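Local atomic coordinates of CELL WALL surface anchor family protein (PDB entry 2WW8), a protein that sits on the pilus of Streptococcus pneumoniae as an adhesin and probably attaches the bacterium to host cells through an integrin-like domain. Residues Val441-Asp453 / Thr509-Trp521. Numbering follows the deposited sequence.
Sequences VRGDGQSYQMFTD and TAKITNHGDPTRW
Met450 and His515 bury more surface in this contact than any other residues. With CG beside its own backbone N (chi1 -59°) and the chain extended beyond, the methionine lies across one face of the imidazole, CG standing 4.0 Å from the centroid of the His515 ring in a CH-pi contact. SD sits higher above the same ring and packs on Ile512, and the CE methyl ends 3.3 Å from ND1 of His515. His515 ND1 is hydrogen-bonded to Ser393 OG, on the short strand 392-393 that pairs with 442-443.

Two backbone hydrogen bonds flank Gln449 and Asn514, a non-hydrogen-bonded antiparallel pair that forms a single beta bridge: Met450 N donates to Thr513 O (2.8 Å) and His515 N to Tyr448 O (2.8 Å).

The bridge joins the 441-453 loop to the segment that leads into helix 516-526, in a domain whose five-stranded parallel sheet and magnesium ion, bound by Ser234, Ser236 and Asp387, are consistent with an integrin I-type (von Willebrand A) fold; the Tyr448 side chain lies about 11 Å from that ion. Asn514 caps this helix: its OD1 accepts from Asp517 N at 2.8 Å and more weakly from Gly516 N. The Tyr448 ring runs alongside this amide, the two planes only 4° apart, and its OH reaches 3.3 Å from Gly516 CA.

One water donates to Gln449 OE1, accepts from Asn514 ND2 and is hydrogen-bonded to Thr513 OG1, while Gln449 NE2 turns to Gly546. A second joins Gln449 O to His515 NE2, and a third connects Thr452 O with Lys511 NZ.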
# COMPACT_ATOMS: atom_id res chain seq x y z
N VAL A 441 56.11 11.65 -7.41
CA VAL A 441 55.54 10.31 -7.27
C VAL A 441 56.38 9.24 -7.99
O VAL A 441 56.95 9.47 -9.09
CB VAL A 441 54.04 10.29 -7.69
CG1 VAL A 441 53.85 10.33 -9.29
CG2 VAL A 441 53.28 9.10 -7.17
N ARG A 442 56.37 8.03 -7.40
CA ARG A 442 57.07 6.88 -8.00
C ARG A 442 56.06 6.09 -8.79
O ARG A 442 54.93 5.92 -8.33
CB ARG A 442 57.78 5.98 -6.95
CG ARG A 442 58.70 6.71 -5.94
CD ARG A 442 59.75 7.54 -6.66
NE ARG A 442 60.64 6.73 -7.47
CZ ARG A 442 61.71 7.20 -8.12
NH1 ARG A 442 61.99 8.50 -8.05
NH2 ARG A 442 62.44 6.37 -8.85
N GLY A 443 56.50 5.55 -9.94
CA GLY A 443 55.60 4.68 -10.73
C GLY A 443 54.55 5.43 -11.53
O GLY A 443 54.37 6.63 -11.37
N ASP A 444 53.87 4.71 -12.42
CA ASP A 444 52.84 5.31 -13.26
C ASP A 444 51.79 4.27 -13.65
O ASP A 444 51.05 4.52 -14.62
CB ASP A 444 53.49 6.03 -14.46
CG ASP A 444 54.04 5.04 -15.52
OD1 ASP A 444 54.01 3.78 -15.32
OD2 ASP A 444 54.51 5.55 -16.56
N GLY A 445 51.70 3.14 -12.94
CA GLY A 445 50.84 2.02 -13.42
C GLY A 445 51.55 0.92 -14.16
O GLY A 445 50.94 -0.09 -14.39
N GLN A 446 52.84 1.09 -14.51
CA GLN A 446 53.59 0.09 -15.29
C GLN A 446 53.79 -1.24 -14.56
O GLN A 446 53.61 -2.29 -15.15
CB GLN A 446 54.98 0.64 -15.61
CG GLN A 446 55.78 -0.14 -16.67
CD GLN A 446 55.10 -0.04 -18.01
OE1 GLN A 446 54.83 1.06 -18.51
NE2 GLN A 446 54.76 -1.17 -18.56
N SER A 447 54.17 -1.20 -13.29
CA SER A 447 54.45 -2.46 -12.60
C SER A 447 54.44 -2.19 -11.08
O SER A 447 54.68 -1.09 -10.63
CB SER A 447 55.87 -2.90 -12.99
OG SER A 447 56.16 -4.17 -12.49
N TYR A 448 54.21 -3.24 -10.32
CA TYR A 448 54.51 -3.34 -8.92
C TYR A 448 56.02 -3.18 -8.69
O TYR A 448 56.43 -2.70 -7.64
CB TYR A 448 54.09 -4.73 -8.47
CG TYR A 448 54.29 -5.03 -7.00
CD1 TYR A 448 53.36 -4.56 -6.05
CD2 TYR A 448 55.37 -5.83 -6.59
CE1 TYR A 448 53.53 -4.85 -4.67
CE2 TYR A 448 55.56 -6.12 -5.22
CZ TYR A 448 54.61 -5.65 -4.29
OH TYR A 448 54.74 -5.92 -2.95
N GLN A 449 56.84 -3.64 -9.65
CA GLN A 449 58.28 -3.49 -9.55
C GLN A 449 58.71 -2.07 -9.86
O GLN A 449 58.09 -1.31 -10.60
CB GLN A 449 58.98 -4.51 -10.48
CG GLN A 449 58.64 -5.99 -10.21
CD GLN A 449 59.12 -6.48 -8.83
OE1 GLN A 449 60.15 -6.03 -8.29
NE2 GLN A 449 58.39 -7.46 -8.27
N MET A 450 59.82 -1.70 -9.24
CA MET A 450 60.59 -0.55 -9.64
C MET A 450 61.86 -1.16 -10.28
O MET A 450 62.64 -1.81 -9.61
CB MET A 450 60.98 0.31 -8.45
CG MET A 450 59.78 0.84 -7.66
SD MET A 450 60.39 1.60 -6.14
CE MET A 450 58.87 2.22 -5.35
N PHE A 451 62.06 -0.96 -11.58
CA PHE A 451 63.04 -1.77 -12.32
C PHE A 451 64.45 -1.40 -11.88
O PHE A 451 64.72 -0.21 -11.66
CB PHE A 451 62.87 -1.52 -13.82
CG PHE A 451 61.49 -1.86 -14.31
CD1 PHE A 451 60.97 -3.13 -14.11
CD2 PHE A 451 60.70 -0.90 -14.93
CE1 PHE A 451 59.68 -3.46 -14.50
CE2 PHE A 451 59.41 -1.22 -15.35
CZ PHE A 451 58.89 -2.48 -15.15
N THR A 452 65.31 -2.40 -11.77
CA THR A 452 66.71 -2.18 -11.46
C THR A 452 67.57 -2.15 -12.73
O THR A 452 68.78 -1.87 -12.65
CB THR A 452 67.24 -3.27 -10.52
OG1 THR A 452 67.14 -4.50 -11.23
CG2 THR A 452 66.38 -3.41 -9.29
N ASP A 453 67.00 -2.42 -13.90
CA ASP A 453 67.66 -2.26 -15.23
C ASP A 453 66.83 -1.21 -15.98
O ASP A 453 65.61 -1.39 -16.13
CB ASP A 453 67.55 -3.62 -15.94
CG ASP A 453 68.14 -3.65 -17.36
OD1 ASP A 453 68.52 -2.60 -17.96
OD2 ASP A 453 68.24 -4.79 -17.87
N THR A 509 73.79 -0.09 -0.96
CA THR A 509 73.26 -0.63 0.30
C THR A 509 71.77 -0.83 0.08
O THR A 509 71.39 -1.61 -0.78
CB THR A 509 73.60 0.18 1.61
OG1 THR A 509 73.04 1.51 1.59
CG2 THR A 509 75.14 0.30 1.83
N ALA A 510 70.92 -0.09 0.79
CA ALA A 510 69.46 -0.19 0.62
C ALA A 510 69.00 0.35 -0.73
O ALA A 510 69.52 1.37 -1.22
CB ALA A 510 68.73 0.53 1.78
N LYS A 511 68.03 -0.33 -1.33
CA LYS A 511 67.49 0.04 -2.63
C LYS A 511 66.04 -0.38 -2.61
O LYS A 511 65.77 -1.52 -2.24
CB LYS A 511 68.27 -0.61 -3.78
CG LYS A 511 67.77 -0.11 -5.16
CD LYS A 511 68.48 -0.82 -6.35
CE LYS A 511 70.00 -0.65 -6.42
NZ LYS A 511 70.51 -1.40 -7.63
N ILE A 512 65.15 0.54 -2.95
CA ILE A 512 63.72 0.24 -2.99
C ILE A 512 63.37 -0.25 -4.40
O ILE A 512 63.72 0.41 -5.38
CB ILE A 512 62.86 1.50 -2.69
CG1 ILE A 512 63.44 2.23 -1.42
CG2 ILE A 512 61.30 1.12 -2.67
CD1 ILE A 512 63.53 1.41 -0.06
N THR A 513 62.72 -1.41 -4.48
CA THR A 513 62.58 -2.09 -5.77
C THR A 513 61.13 -2.47 -6.11
O THR A 513 60.88 -3.15 -7.11
CB THR A 513 63.51 -3.36 -5.88
OG1 THR A 513 63.10 -4.39 -4.96
CG2 THR A 513 65.00 -3.02 -5.64
N ASN A 514 60.17 -2.09 -5.26
CA ASN A 514 58.78 -2.29 -5.65
C ASN A 514 57.90 -1.30 -4.87
O ASN A 514 58.39 -0.68 -3.92
CB ASN A 514 58.36 -3.76 -5.37
CG ASN A 514 58.44 -4.11 -3.88
OD1 ASN A 514 57.61 -3.68 -3.08
ND2 ASN A 514 59.41 -4.90 -3.52
N HIS A 515 56.64 -1.14 -5.27
CA HIS A 515 55.72 -0.21 -4.64
C HIS A 515 55.05 -0.83 -3.39
O HIS A 515 54.44 -0.09 -2.63
CB HIS A 515 54.65 0.24 -5.64
CG HIS A 515 55.26 0.97 -6.79
ND1 HIS A 515 55.80 2.24 -6.69
CD2 HIS A 515 55.56 0.53 -8.03
CE1 HIS A 515 56.37 2.56 -7.85
NE2 HIS A 515 56.24 1.54 -8.67
N GLY A 516 55.20 -2.13 -3.16
CA GLY A 516 54.58 -2.77 -2.00
C GLY A 516 55.29 -2.40 -0.72
O GLY A 516 54.61 -2.03 0.21
N ASP A 517 56.62 -2.50 -0.69
CA ASP A 517 57.40 -2.22 0.49
C ASP A 517 57.15 -0.82 1.07
O ASP A 517 56.88 -0.73 2.27
CB ASP A 517 58.92 -2.49 0.33
CG ASP A 517 59.23 -3.96 0.17
OD1 ASP A 517 58.47 -4.76 0.74
OD2 ASP A 517 60.22 -4.32 -0.52
N PRO A 518 57.26 0.25 0.25
CA PRO A 518 56.94 1.53 0.83
C PRO A 518 55.50 1.69 1.30
O PRO A 518 55.28 2.38 2.32
CB PRO A 518 57.28 2.54 -0.27
CG PRO A 518 57.26 1.72 -1.53
CD PRO A 518 57.83 0.40 -1.10
N THR A 519 54.55 1.09 0.56
CA THR A 519 53.16 1.19 0.98
C THR A 519 52.96 0.47 2.32
O THR A 519 52.28 1.00 3.22
CB THR A 519 52.22 0.66 -0.12
OG1 THR A 519 52.52 1.33 -1.35
CG2 THR A 519 50.76 0.85 0.35
N ARG A 520 53.57 -0.71 2.46
CA ARG A 520 53.49 -1.47 3.68
C ARG A 520 54.20 -0.78 4.86
O ARG A 520 53.66 -0.72 5.97
CB ARG A 520 54.07 -2.89 3.45
CG ARG A 520 54.19 -3.68 4.70
CD ARG A 520 54.60 -5.14 4.37
NE ARG A 520 55.88 -5.15 3.69
CZ ARG A 520 57.07 -5.18 4.31
NH1 ARG A 520 57.17 -5.18 5.64
NH2 ARG A 520 58.17 -5.20 3.58
N TRP A 521 55.39 -0.23 4.64
CA TRP A 521 56.04 0.55 5.68
C TRP A 521 55.23 1.79 6.08
O TRP A 521 55.22 2.14 7.28
CB TRP A 521 57.45 0.95 5.22
CG TRP A 521 58.34 -0.22 5.03
CD1 TRP A 521 58.31 -1.40 5.71
CD2 TRP A 521 59.45 -0.30 4.14
NE1 TRP A 521 59.33 -2.21 5.28
CE2 TRP A 521 60.02 -1.57 4.29
CE3 TRP A 521 59.99 0.57 3.19
CZ2 TRP A 521 61.14 -1.99 3.55
CZ3 TRP A 521 61.09 0.16 2.45
CH2 TRP A 521 61.64 -1.09 2.63
O HOH W 1 61.15 -6.10 -5.80
O HOH W 2 57.59 1.20 -11.18
O HOH W 3 69.48 -0.36 -9.90